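Local coordinates for glycosyl hydrolases family 2, sugar binding domain protein (Bacteroides uniformis str. 3978 T3 ii, PDB 6D1P) that probably hydrolyses O-glycosidic bonds, acting as a beta-glucuronidase of glycoside hydrolase family 2 in a human gut bacterium, at residues A[98-101]-A[106-109]; A[247-252]-A[272-277]; A[252-257]-A[266-271]; A[354-359]-A[608-613]; A[588-591]-A[595-598]. All coordinates share one frame; numbering follows the deposited sequence.

Contact 1 of 5, residues A[98-101]-A[106-109]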
# COMPACT_ATOMS: atom_id res chain seq x y z
N ILE A 98 24.63 22.75 6.46
CA ILE A 98 24.16 24.04 5.97
C ILE A 98 25.24 25.08 6.26
O ILE A 98 25.42 25.49 7.41
CB ILE A 98 22.81 24.41 6.59
CG1 ILE A 98 21.72 23.55 5.93
CG2 ILE A 98 22.50 25.89 6.41
CD1 ILE A 98 20.35 23.82 6.41
N GLU A 99 25.96 25.49 5.21
CA GLU A 99 27.12 26.38 5.29
C GLU A 99 26.86 27.59 4.40
O GLU A 99 27.40 27.68 3.30
CB GLU A 99 28.47 25.62 4.84
CG GLU A 99 28.74 24.24 5.48
CD GLU A 99 30.04 23.58 4.97
OE1 GLU A 99 30.98 23.40 5.78
OE2 GLU A 99 30.12 23.25 3.76
N ASN A 100 26.04 28.53 4.88
CA ASN A 100 25.70 29.69 4.06
C ASN A 100 26.86 30.68 4.03
O ASN A 100 27.24 31.20 5.09
CB ASN A 100 24.45 30.39 4.59
CG ASN A 100 23.88 31.39 3.58
OD1 ASN A 100 24.50 31.69 2.56
ND2 ASN A 100 22.69 31.90 3.87
N PRO A 101 27.43 31.00 2.85
CA PRO A 101 28.59 31.89 2.76
C PRO A 101 28.24 33.37 2.62
O PRO A 101 28.81 34.09 1.78
CB PRO A 101 29.29 31.38 1.49
CG PRO A 101 28.14 31.02 0.60
CD PRO A 101 27.11 30.39 1.54
N ARG A 106 20.49 34.10 3.14
CA ARG A 106 19.26 33.34 3.30
C ARG A 106 19.40 31.98 2.65
O ARG A 106 20.04 31.83 1.60
CB ARG A 106 18.07 34.12 2.73
CG ARG A 106 17.96 35.50 3.36
CD ARG A 106 16.53 35.99 3.43
NE ARG A 106 15.68 35.13 4.25
CZ ARG A 106 15.62 35.18 5.58
NH1 ARG A 106 16.39 36.02 6.25
NH2 ARG A 106 14.81 34.37 6.24
N THR A 107 18.82 30.97 3.30
CA THR A 107 18.94 29.58 2.87
C THR A 107 17.56 29.05 2.53
O THR A 107 16.65 29.10 3.37
CB THR A 107 19.59 28.69 3.94
OG1 THR A 107 20.86 29.22 4.33
CG2 THR A 107 19.81 27.28 3.39
N CYS A 108 17.42 28.52 1.32
CA CYS A 108 16.15 27.99 0.84
C CYS A 108 16.32 26.58 0.30
O CYS A 108 17.31 26.26 -0.37
CB CYS A 108 15.56 28.87 -0.26
SG CYS A 108 14.96 30.42 0.36
N LEU A 109 15.33 25.74 0.59
CA LEU A 109 15.13 24.53 -0.18
C LEU A 109 14.27 24.90 -1.38
O LEU A 109 13.20 25.51 -1.22
CB LEU A 109 14.46 23.45 0.65
CG LEU A 109 15.33 22.98 1.82
CD1 LEU A 109 14.56 21.99 2.67
CD2 LEU A 109 16.60 22.35 1.29
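Two first torsions bring Asn100 up to Thr107: a chi1 near trans (-166°) carries Asn100 CG to the side opposite its N and swings the amide across to the strand, while Thr107 sets OG1 beside its own N and anti to its carbonyl carbon (chi1 -56°), facing the incoming group. The two side chains pass alongside, running opposite ways. As a result OG1 meets the flank of Asn100 as well as its end, lying 3.8 Å from Asn100 CB and 3.3 Å from Asn100 ND2. The same ND2 stands 3.2 Å from Arg106 N. Since both are donors, that approach is mere proximity and carries no hydrogen bond. A looser touch comes from Ile98, whose CG2 branch is 4.3 Å from Thr107 OG1. Ile98 itself packs against Ile141 and against Val145 on helix 142-149.

Other partners set the positions of both sides. Arg106 forms a salt bridge with Asp140, and the backbone of Thr107 is bonded to Ile141 and, through its N, to Thr142 OG1. Asn100 and Thr107 both rest on Tyr198, whose hydroxyl is hydrogen-bonded to Glu99 N. The contact illustrates how a beta sandwich changes sheets: 98-101 belongs to the loop leaving strand 89-96 of one antiparallel sheet, and 106-109 opens strand 106-111 of the other, between strands 194-199 and 137-140. Such crossing loops at the end of the sandwich, where the strands stop, are characteristic of the jelly-roll architecture of the family 2 sugar-binding domain.

Contact 2 of 5, residues A[247-252]-A[272-277]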
# COMPACT_ATOMS: atom_id res chain seq x y z
N SER A 247 26.04 37.71 -27.06
CA SER A 247 25.52 37.14 -28.29
C SER A 247 25.52 35.61 -28.21
O SER A 247 26.12 35.03 -27.30
CB SER A 247 26.35 37.59 -29.49
OG SER A 247 27.57 36.86 -29.55
N PRO A 248 24.85 34.93 -29.15
CA PRO A 248 24.95 33.46 -29.19
C PRO A 248 26.36 32.94 -29.46
O PRO A 248 26.58 31.73 -29.55
CB PRO A 248 23.99 33.07 -30.33
CG PRO A 248 23.51 34.35 -30.94
CD PRO A 248 23.73 35.43 -29.96
N GLU A 249 27.32 33.86 -29.57
CA GLU A 249 28.73 33.52 -29.73
C GLU A 249 29.57 33.85 -28.51
O GLU A 249 30.77 33.55 -28.50
CB GLU A 249 29.30 34.24 -30.95
CG GLU A 249 28.28 34.48 -32.01
CD GLU A 249 28.04 33.25 -32.82
OE1 GLU A 249 28.70 32.22 -32.51
OE2 GLU A 249 27.22 33.31 -33.75
N GLY A 250 28.99 34.46 -27.49
CA GLY A 250 29.74 34.84 -26.32
C GLY A 250 30.22 36.27 -26.35
O GLY A 250 30.81 36.73 -25.37
N LYS A 251 29.98 36.98 -27.45
CA LYS A 251 30.47 38.34 -27.63
C LYS A 251 29.48 39.31 -27.01
O LYS A 251 28.28 39.25 -27.29
CB LYS A 251 30.68 38.65 -29.11
CG LYS A 251 31.96 38.06 -29.72
CD LYS A 251 31.77 36.62 -30.20
CE LYS A 251 33.12 35.90 -30.39
NZ LYS A 251 33.72 35.56 -29.06
N GLU A 252 30.00 40.20 -26.17
CA GLU A 252 29.17 41.19 -25.51
C GLU A 252 28.51 42.11 -26.54
O GLU A 252 29.20 42.79 -27.31
CB GLU A 252 30.03 41.99 -24.54
CG GLU A 252 29.37 43.21 -23.96
CD GLU A 252 30.12 43.73 -22.76
OE1 GLU A 252 30.71 42.88 -22.05
OE2 GLU A 252 30.12 44.96 -22.53
N ARG A 272 19.59 43.75 -36.77
CA ARG A 272 19.37 42.41 -37.32
C ARG A 272 19.81 41.27 -36.40
O ARG A 272 20.73 40.51 -36.74
CB ARG A 272 20.07 42.25 -38.69
CG ARG A 272 19.12 42.43 -39.89
CD ARG A 272 19.61 41.76 -41.20
NE ARG A 272 19.09 40.39 -41.36
CZ ARG A 272 19.41 39.57 -42.37
NH1 ARG A 272 20.24 39.97 -43.33
NH2 ARG A 272 18.88 38.35 -42.42
N PRO A 273 19.15 41.11 -35.24
CA PRO A 273 19.54 40.05 -34.29
C PRO A 273 19.50 38.65 -34.90
O PRO A 273 18.73 38.36 -35.82
CB PRO A 273 18.51 40.18 -33.16
CG PRO A 273 17.37 41.00 -33.74
CD PRO A 273 18.04 41.93 -34.72
N GLN A 274 20.36 37.78 -34.38
CA GLN A 274 20.25 36.36 -34.70
C GLN A 274 18.90 35.85 -34.23
O GLN A 274 18.51 36.05 -33.09
CB GLN A 274 21.37 35.57 -34.02
CG GLN A 274 22.73 35.73 -34.64
CD GLN A 274 23.55 34.46 -34.52
OE1 GLN A 274 24.55 34.42 -33.79
NE2 GLN A 274 23.14 33.41 -35.24
N LEU A 275 18.18 35.18 -35.13
CA LEU A 275 16.82 34.75 -34.83
C LEU A 275 16.80 33.34 -34.25
O LEU A 275 17.46 32.43 -34.77
CB LEU A 275 15.98 34.81 -36.10
CG LEU A 275 15.83 36.21 -36.69
CD1 LEU A 275 14.94 36.16 -37.92
CD2 LEU A 275 15.28 37.18 -35.67
N TRP A 276 16.03 33.16 -33.17
CA TRP A 276 15.75 31.82 -32.66
C TRP A 276 14.64 31.16 -33.47
O TRP A 276 13.60 31.77 -33.72
CB TRP A 276 15.36 31.86 -31.19
CG TRP A 276 15.23 30.49 -30.53
CD1 TRP A 276 16.17 29.86 -29.77
CD2 TRP A 276 14.09 29.60 -30.59
NE1 TRP A 276 15.69 28.63 -29.35
CE2 TRP A 276 14.43 28.45 -29.83
CE3 TRP A 276 12.83 29.67 -31.19
CZ2 TRP A 276 13.54 27.39 -29.66
CZ3 TRP A 276 11.95 28.61 -31.02
CH2 TRP A 276 12.31 27.48 -30.26
N SER A 277 14.86 29.93 -33.88
CA SER A 277 13.83 29.10 -34.50
C SER A 277 14.15 27.65 -34.18
O SER A 277 15.23 27.35 -33.66
CB SER A 277 13.77 29.32 -36.01
OG SER A 277 14.85 28.66 -36.66
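A small surface contact joins Pro248 and Glu249, at the tip of a beta hairpin, to Gln274 in the loop that follows strand 263-271, all within the immunoglobulin-like domain of the family 2 enzymes. The aliphatic part of Gln274 packs on Pro248, Gln274 CB lying 3.9 Å from Pro248 CG as the two side chains run opposite ways. Beyond them the Glu249 chain, bent at chi2 (-79°), crosses Gln274 at about a right angle and brings its carboxylate near the amide, the two planes only 12° apart. The orientation of that amide is uncertain, which leaves the pairing of the groups open.

At the tip, a type I turn with a G1 bulge (Gly250 phi 95°) is closed by Gly250 N to Ser247 O at 2.9 Å, and Ser247 N bonds to Lys251 O at 2.7 Å. Ser247 OG accepts from Lys251 N at 3.2 Å and, less certainly because Glu249 N is crowded in the model, from Glu249 N, as in an ST turn.

The hairpin links strands 240-246 and 252-259. Pro248 and Pro273 both pack on Tyr284 of strand 284-292, and Trp276 NE1 bonds to the carbonyl of Asp377 on helix 370-379.

Contact 3 of 5, residues A[252-257]-A[266-271]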
# COMPACT_ATOMS: atom_id res chain seq x y z
N GLU A 252 30.00 40.20 -26.17
CA GLU A 252 29.17 41.19 -25.51
C GLU A 252 28.51 42.11 -26.54
O GLU A 252 29.20 42.79 -27.31
CB GLU A 252 30.03 41.99 -24.54
CG GLU A 252 29.37 43.21 -23.96
CD GLU A 252 30.12 43.73 -22.76
OE1 GLU A 252 30.71 42.88 -22.05
OE2 GLU A 252 30.12 44.96 -22.53
N VAL A 253 27.17 42.11 -26.58
CA VAL A 253 26.45 42.99 -27.49
C VAL A 253 26.13 44.33 -26.86
O VAL A 253 25.87 45.30 -27.58
CB VAL A 253 25.12 42.37 -27.98
CG1 VAL A 253 25.27 40.88 -28.23
CG2 VAL A 253 24.00 42.63 -26.99
N ASN A 254 26.15 44.41 -25.53
CA ASN A 254 25.68 45.59 -24.83
C ASN A 254 25.92 45.40 -23.35
O ASN A 254 25.98 44.27 -22.87
CB ASN A 254 24.20 45.83 -25.12
CG ASN A 254 23.82 47.30 -25.09
OD1 ASN A 254 23.72 47.89 -24.01
ND2 ASN A 254 23.60 47.89 -26.27
N SER A 255 26.09 46.50 -22.61
CA SER A 255 26.42 46.42 -21.20
C SER A 255 25.86 47.64 -20.49
O SER A 255 25.73 48.72 -21.08
CB SER A 255 27.94 46.32 -20.98
OG SER A 255 28.27 46.29 -19.59
N ILE A 256 25.51 47.44 -19.21
CA ILE A 256 24.94 48.47 -18.35
C ILE A 256 25.45 48.24 -16.94
O ILE A 256 25.67 47.10 -16.52
CB ILE A 256 23.39 48.48 -18.36
CG1 ILE A 256 22.82 48.75 -19.76
CG2 ILE A 256 22.84 49.52 -17.38
CD1 ILE A 256 21.33 48.49 -19.91
N SER A 257 25.69 49.33 -16.23
CA SER A 257 25.71 49.31 -14.78
C SER A 257 24.63 50.28 -14.30
O SER A 257 24.41 51.31 -14.93
CB SER A 257 27.06 49.72 -14.22
OG SER A 257 26.90 50.30 -12.94
N TYR A 266 15.09 48.34 -18.01
CA TYR A 266 16.13 48.71 -18.95
C TYR A 266 15.71 48.21 -20.31
O TYR A 266 15.14 47.12 -20.42
CB TYR A 266 17.48 48.11 -18.55
CG TYR A 266 17.81 48.35 -17.09
CD1 TYR A 266 17.42 47.43 -16.11
CD2 TYR A 266 18.46 49.50 -16.68
CE1 TYR A 266 17.69 47.64 -14.78
CE2 TYR A 266 18.74 49.72 -15.35
CZ TYR A 266 18.35 48.79 -14.40
OH TYR A 266 18.63 49.01 -13.07
N GLN A 267 15.97 49.01 -21.35
CA GLN A 267 15.61 48.61 -22.70
C GLN A 267 16.78 48.85 -23.65
O GLN A 267 17.24 49.99 -23.80
CB GLN A 267 14.36 49.34 -23.18
CG GLN A 267 13.71 48.61 -24.34
CD GLN A 267 12.57 49.40 -24.91
OE1 GLN A 267 12.62 49.83 -26.07
NE2 GLN A 267 11.54 49.62 -24.11
N ILE A 268 17.23 47.78 -24.29
CA ILE A 268 18.43 47.77 -25.10
C ILE A 268 18.03 47.60 -26.55
O ILE A 268 17.03 46.94 -26.87
CB ILE A 268 19.39 46.66 -24.61
CG1 ILE A 268 19.97 47.02 -23.24
CG2 ILE A 268 20.49 46.40 -25.61
CD1 ILE A 268 19.53 46.12 -22.10
N SER A 269 18.80 48.23 -27.43
CA SER A 269 18.57 48.23 -28.87
C SER A 269 19.50 47.23 -29.55
O SER A 269 20.57 46.92 -29.02
CB SER A 269 18.81 49.64 -29.44
OG SER A 269 19.84 50.33 -28.72
N LEU A 270 19.08 46.72 -30.71
CA LEU A 270 19.90 45.73 -31.42
C LEU A 270 19.44 45.58 -32.86
O LEU A 270 18.25 45.41 -33.12
CB LEU A 270 19.84 44.37 -30.71
CG LEU A 270 20.59 43.18 -31.32
CD1 LEU A 270 22.10 43.32 -31.22
CD2 LEU A 270 20.14 41.90 -30.64
N LYS A 271 20.40 45.61 -33.78
CA LYS A 271 20.17 45.53 -35.22
C LYS A 271 20.35 44.10 -35.71
O LYS A 271 21.16 43.34 -35.18
CB LYS A 271 21.12 46.48 -35.97
CG LYS A 271 20.57 47.89 -36.29
CD LYS A 271 19.69 48.53 -35.19
CE LYS A 271 20.45 48.86 -33.88
NZ LYS A 271 19.54 49.41 -32.82
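Ile268 meets two partners with its two branches. Its CD1 comes tip to tip with Ile256 CD1 at 3.7 Å, while its CG2 lies against the amide of Asn254, 3.5 Å from Asn254 CG. The branches diverge because CG2 stands anti to the backbone N and CG1 beside it (chi1 -70°). Ile256 extends its own CG1 arm (chi2 168°) far enough for CD1 to reach also the CB of Tyr266, at 4.1 Å. Replacing Ile268 with an alanine would probably open a gap under Ile256 and leave the Asn254 amide without the methyl it leans on.

No hydrogen bond joins 252-257 to 266-271; each is fixed within its own sheet. Ile268 and Tyr266 bond through their backbones to Ile222 and Ile224, and Ile256 to Leu243. At Val253 and Asn254 a classic beta bulge faces Val245. Farther out, the Tyr266 hydroxyl is hydrogen-bonded to Ser258 OG, tying the far end of the ring to the opposite strand.

The axes of 252-257 and 266-271 pass 8.2 Å apart at 158°, nearly antiparallel. Both belong to outermost strands of their sheets, so side chains alone bridge them, as at the edge of an immunoglobulin-like beta sandwich.

Contact 4 of 5, residues A[354-359]-A[608-613]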
# COMPACT_ATOMS: atom_id res chain seq x y z
N LYS A 354 13.86 15.48 -31.15
CA LYS A 354 14.48 16.35 -32.14
C LYS A 354 14.94 15.56 -33.37
O LYS A 354 14.68 15.96 -34.50
CB LYS A 354 15.66 17.10 -31.51
CG LYS A 354 16.37 18.01 -32.50
CD LYS A 354 15.52 19.22 -32.84
CE LYS A 354 16.21 20.09 -33.91
NZ LYS A 354 15.55 21.43 -33.98
N GLU A 355 15.59 14.41 -33.15
CA GLU A 355 16.05 13.57 -34.24
C GLU A 355 14.91 12.97 -35.05
O GLU A 355 15.16 12.49 -36.16
CB GLU A 355 16.93 12.44 -33.70
CG GLU A 355 18.23 12.96 -33.19
CD GLU A 355 18.98 11.96 -32.35
OE1 GLU A 355 18.60 10.76 -32.36
OE2 GLU A 355 19.94 12.39 -31.65
N MET A 356 13.71 12.90 -34.48
CA MET A 356 12.56 12.43 -35.24
C MET A 356 12.10 13.49 -36.24
O MET A 356 11.38 13.18 -37.19
CB MET A 356 11.42 12.05 -34.29
CG MET A 356 10.25 11.30 -34.94
SD MET A 356 8.85 11.06 -33.79
CE MET A 356 8.63 12.74 -33.21
N GLY A 357 12.52 14.74 -36.05
CA GLY A 357 12.17 15.79 -36.98
C GLY A 357 11.03 16.66 -36.54
O GLY A 357 10.58 17.50 -37.33
N ALA A 358 10.52 16.46 -35.32
CA ALA A 358 9.54 17.36 -34.74
C ALA A 358 10.16 18.74 -34.54
O ALA A 358 11.36 18.88 -34.36
CB ALA A 358 9.05 16.84 -33.38
N ASN A 359 9.31 19.76 -34.57
CA ASN A 359 9.75 21.10 -34.23
C ASN A 359 8.86 21.73 -33.16
O ASN A 359 9.03 22.91 -32.84
CB ASN A 359 9.82 22.01 -35.48
CG ASN A 359 8.47 22.16 -36.20
OD1 ASN A 359 7.40 21.84 -35.67
ND2 ASN A 359 8.52 22.68 -37.43
N GLU A 608 8.27 0.96 -34.79
CA GLU A 608 8.55 1.23 -36.19
C GLU A 608 7.79 2.44 -36.72
O GLU A 608 8.15 2.98 -37.77
CB GLU A 608 8.27 -0.02 -37.02
CG GLU A 608 8.99 -1.25 -36.42
CD GLU A 608 9.44 -2.27 -37.45
OE1 GLU A 608 10.02 -1.88 -38.51
OE2 GLU A 608 9.21 -3.47 -37.19
N SER A 609 6.79 2.92 -35.99
CA SER A 609 6.14 4.16 -36.36
C SER A 609 7.03 5.37 -36.14
O SER A 609 6.80 6.41 -36.76
CB SER A 609 4.86 4.34 -35.56
OG SER A 609 5.13 4.11 -34.19
N TYR A 610 8.03 5.27 -35.24
CA TYR A 610 8.96 6.38 -35.06
C TYR A 610 9.65 6.76 -36.38
O TYR A 610 9.96 7.93 -36.60
CB TYR A 610 10.00 6.02 -33.99
CG TYR A 610 11.13 7.03 -33.79
CD1 TYR A 610 12.31 6.95 -34.55
CD2 TYR A 610 11.03 8.05 -32.84
CE1 TYR A 610 13.35 7.88 -34.36
CE2 TYR A 610 12.06 8.98 -32.65
CZ TYR A 610 13.22 8.89 -33.42
OH TYR A 610 14.25 9.80 -33.24
N TYR A 611 9.87 5.77 -37.26
CA TYR A 611 10.56 6.00 -38.54
C TYR A 611 9.62 6.53 -39.60
O TYR A 611 10.07 7.22 -40.53
CB TYR A 611 11.22 4.69 -39.00
CG TYR A 611 12.14 4.16 -37.92
CD1 TYR A 611 13.37 4.76 -37.71
CD2 TYR A 611 11.75 3.12 -37.07
CE1 TYR A 611 14.21 4.34 -36.71
CE2 TYR A 611 12.61 2.68 -36.05
CZ TYR A 611 13.83 3.31 -35.88
OH TYR A 611 14.71 2.95 -34.92
N VAL A 612 8.33 6.22 -39.50
CA VAL A 612 7.37 6.86 -40.39
C VAL A 612 7.44 8.37 -40.22
O VAL A 612 7.60 9.11 -41.20
CB VAL A 612 5.95 6.34 -40.12
CG1 VAL A 612 4.97 7.09 -40.97
CG2 VAL A 612 5.90 4.84 -40.41
N PHE A 613 7.39 8.85 -38.97
CA PHE A 613 7.54 10.28 -38.73
C PHE A 613 8.90 10.78 -39.17
O PHE A 613 9.01 11.86 -39.77
CB PHE A 613 7.32 10.62 -37.24
CG PHE A 613 5.86 10.71 -36.84
CD1 PHE A 613 5.12 11.85 -37.12
CD2 PHE A 613 5.23 9.65 -36.22
CE1 PHE A 613 3.79 11.94 -36.80
CE2 PHE A 613 3.88 9.73 -35.86
CZ PHE A 613 3.17 10.87 -36.16
O HOH W 1 16.99 8.53 -32.72
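Aromatic contacts gather around Met356, which slips between Tyr610 and Phe613. With CG anti to the backbone N (chi1 -169°), its chain runs out across Tyr610 and puts CG over one face of that ring, 4.1 Å from the centroid in a CH-pi contact. The sulfur makes oblique Met-aromatic contacts with both rings, SD being 4.5 Å from the Tyr610 centroid and 5.1 Å from the Phe613 centroid. Apolar contacts reinforce these: Met356 CB is 3.5 Å from Tyr610 CE2, and Met356 CG is 3.8 Å from Phe613 CB. Phe613 leans onward to Leu561.

In the TIM barrel, helix 343-356 belongs to the right-handed beta-alpha-beta crossover from strand 321-329 to strand 360-362, and helix 609-617 comes after strand 572-574, beyond two short strands. Gly357 ends the first helix in a Schellman motif, with Gly357 N bonded to Lys354 O.

Polar contacts centre on Tyr610 OH, which is hydrogen-bonded to the carbonyl of Gln352 and accepts from a water, 3.1 Å away, that also donates to Glu355 OE1. A leucine in place of Tyr610 would probably leave the Gln352 carbonyl without this partner and Met356 without its aromatic face. Separately, Gln614 NE2 bonds to the carbonyl of Glu355.

Contact 5 of 5, residues A[588-591]-A[595-598]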
# COMPACT_ATOMS: atom_id res chain seq x y z
N ASP A 588 -6.96 -2.74 -18.70
CA ASP A 588 -7.04 -3.87 -19.61
C ASP A 588 -6.34 -3.62 -20.94
O ASP A 588 -6.54 -4.41 -21.87
CB ASP A 588 -8.50 -4.24 -19.86
CG ASP A 588 -9.26 -4.61 -18.57
OD1 ASP A 588 -8.76 -5.47 -17.81
OD2 ASP A 588 -10.35 -4.02 -18.31
N ASN A 589 -5.54 -2.55 -21.06
CA ASN A 589 -4.81 -2.33 -22.31
C ASN A 589 -3.85 -3.49 -22.56
O ASN A 589 -3.42 -4.16 -21.61
CB ASN A 589 -4.03 -1.03 -22.27
CG ASN A 589 -4.78 0.12 -22.90
OD1 ASN A 589 -5.97 -0.00 -23.20
ND2 ASN A 589 -4.11 1.25 -23.09
N PRO A 590 -3.51 -3.76 -23.82
CA PRO A 590 -2.55 -4.84 -24.09
C PRO A 590 -1.31 -4.82 -23.20
O PRO A 590 -0.82 -5.88 -22.82
CB PRO A 590 -2.19 -4.61 -25.57
CG PRO A 590 -3.39 -3.97 -26.13
CD PRO A 590 -3.96 -3.09 -25.05
N ILE A 591 -0.79 -3.64 -22.86
CA ILE A 591 0.08 -3.49 -21.71
C ILE A 591 -0.74 -2.82 -20.61
O ILE A 591 -1.12 -1.64 -20.76
CB ILE A 591 1.35 -2.69 -22.04
CG1 ILE A 591 2.19 -3.47 -23.07
CG2 ILE A 591 2.18 -2.48 -20.76
CD1 ILE A 591 3.44 -2.75 -23.51
N ASN A 595 -0.87 3.74 -21.67
CA ASN A 595 -1.40 4.34 -22.89
C ASN A 595 -0.38 4.07 -23.99
O ASN A 595 0.76 4.51 -23.91
CB ASN A 595 -1.63 5.83 -22.64
CG ASN A 595 -2.22 6.55 -23.85
OD1 ASN A 595 -1.71 6.47 -24.97
ND2 ASN A 595 -3.30 7.28 -23.61
N GLN A 596 -0.76 3.26 -24.98
CA GLN A 596 0.19 2.80 -26.00
C GLN A 596 0.14 3.62 -27.30
O GLN A 596 0.39 3.09 -28.38
CB GLN A 596 -0.04 1.31 -26.27
CG GLN A 596 0.17 0.49 -24.96
CD GLN A 596 -0.17 -0.99 -25.10
OE1 GLN A 596 -1.25 -1.45 -24.69
NE2 GLN A 596 0.75 -1.76 -25.68
N LYS A 597 -0.15 4.92 -27.20
CA LYS A 597 -0.15 5.77 -28.39
C LYS A 597 1.21 6.37 -28.71
O LYS A 597 1.29 7.28 -29.55
CB LYS A 597 -1.17 6.88 -28.23
CG LYS A 597 -2.61 6.41 -28.29
CD LYS A 597 -3.56 7.60 -28.03
CE LYS A 597 -5.02 7.17 -28.09
NZ LYS A 597 -5.45 6.33 -26.93
N GLY A 598 2.28 5.91 -28.06
CA GLY A 598 3.60 6.41 -28.37
C GLY A 598 4.11 5.87 -29.70
O GLY A 598 3.61 4.89 -30.23
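Asn595 and Lys597, on either side of Gln596, match the N-x-K motif that, as in related beta-glucuronidases, probably binds the carboxylate of the substrate's glucuronate. Gln596, the middle residue, lies between strand 594-595 and helix 609-617 and reaches back to Ile591 in the loop after strand 581-582. Its chain is extended beyond CG (chi2 175°) and delivers the amide to the backbone: Ile591 N bonds to Gln596 OE1 at 2.9 Å. The bond is almost straight, 171° at the hydrogen, although the donor sits above the carbonyl plane. Pro590 presses on the same oxygen, its CD 3.2 Å from Gln596 OE1. The other half of the amide crosses the Ile591 side chain at a slant, Gln596 NE2 3.4 Å from Ile591 CG1, and bonds in turn to His518 ND1. Both ends of the amide are thus held, which fixes its rotation.

Asn595 forms an Asx turn: its OD1 accepts from Lys597 N at 3.1 Å, in the carbonyl plane, while its ND2 is bonded to Asp183. Lys597 makes a salt bridge with Asp516. Asn589 ND2 is hydrogen-bonded to Val594 O.

Asn595 pairs through its backbone with Phe581 of strand 581-582. Pro590 is hydrogen-bonded through its backbone carbonyl to Gln776, and Ile591 packs on Ile775, both of strand 774-776.

The five contacts fall in three domains: sugar-binding, immunoglobulin-like and TIM barrel. Contacts 2 and 3 are continuous: they share Glu252, their centres are 12 Å apart, and Val253 CG1 sits 3.5 Å from Ser247 N. Contact 2 comes to about 6 Å, nearest atoms, from contact 4 in the barrel. Contacts 4 and 5 have nearest atoms about 4 Å apart. Contact 5 lies closest to a ligand, the Asn595 side chain being about 5 Å from a bound glycerol and about 8 Å from a sodium ion, and it carries the probable glucuronate-binding pair Asn595 and Lys597. Contact 4 is farther off, Tyr610 about 13 Å from a sodium ion. Contact 1 stands apart, its centre 45 Å from that of contact 5.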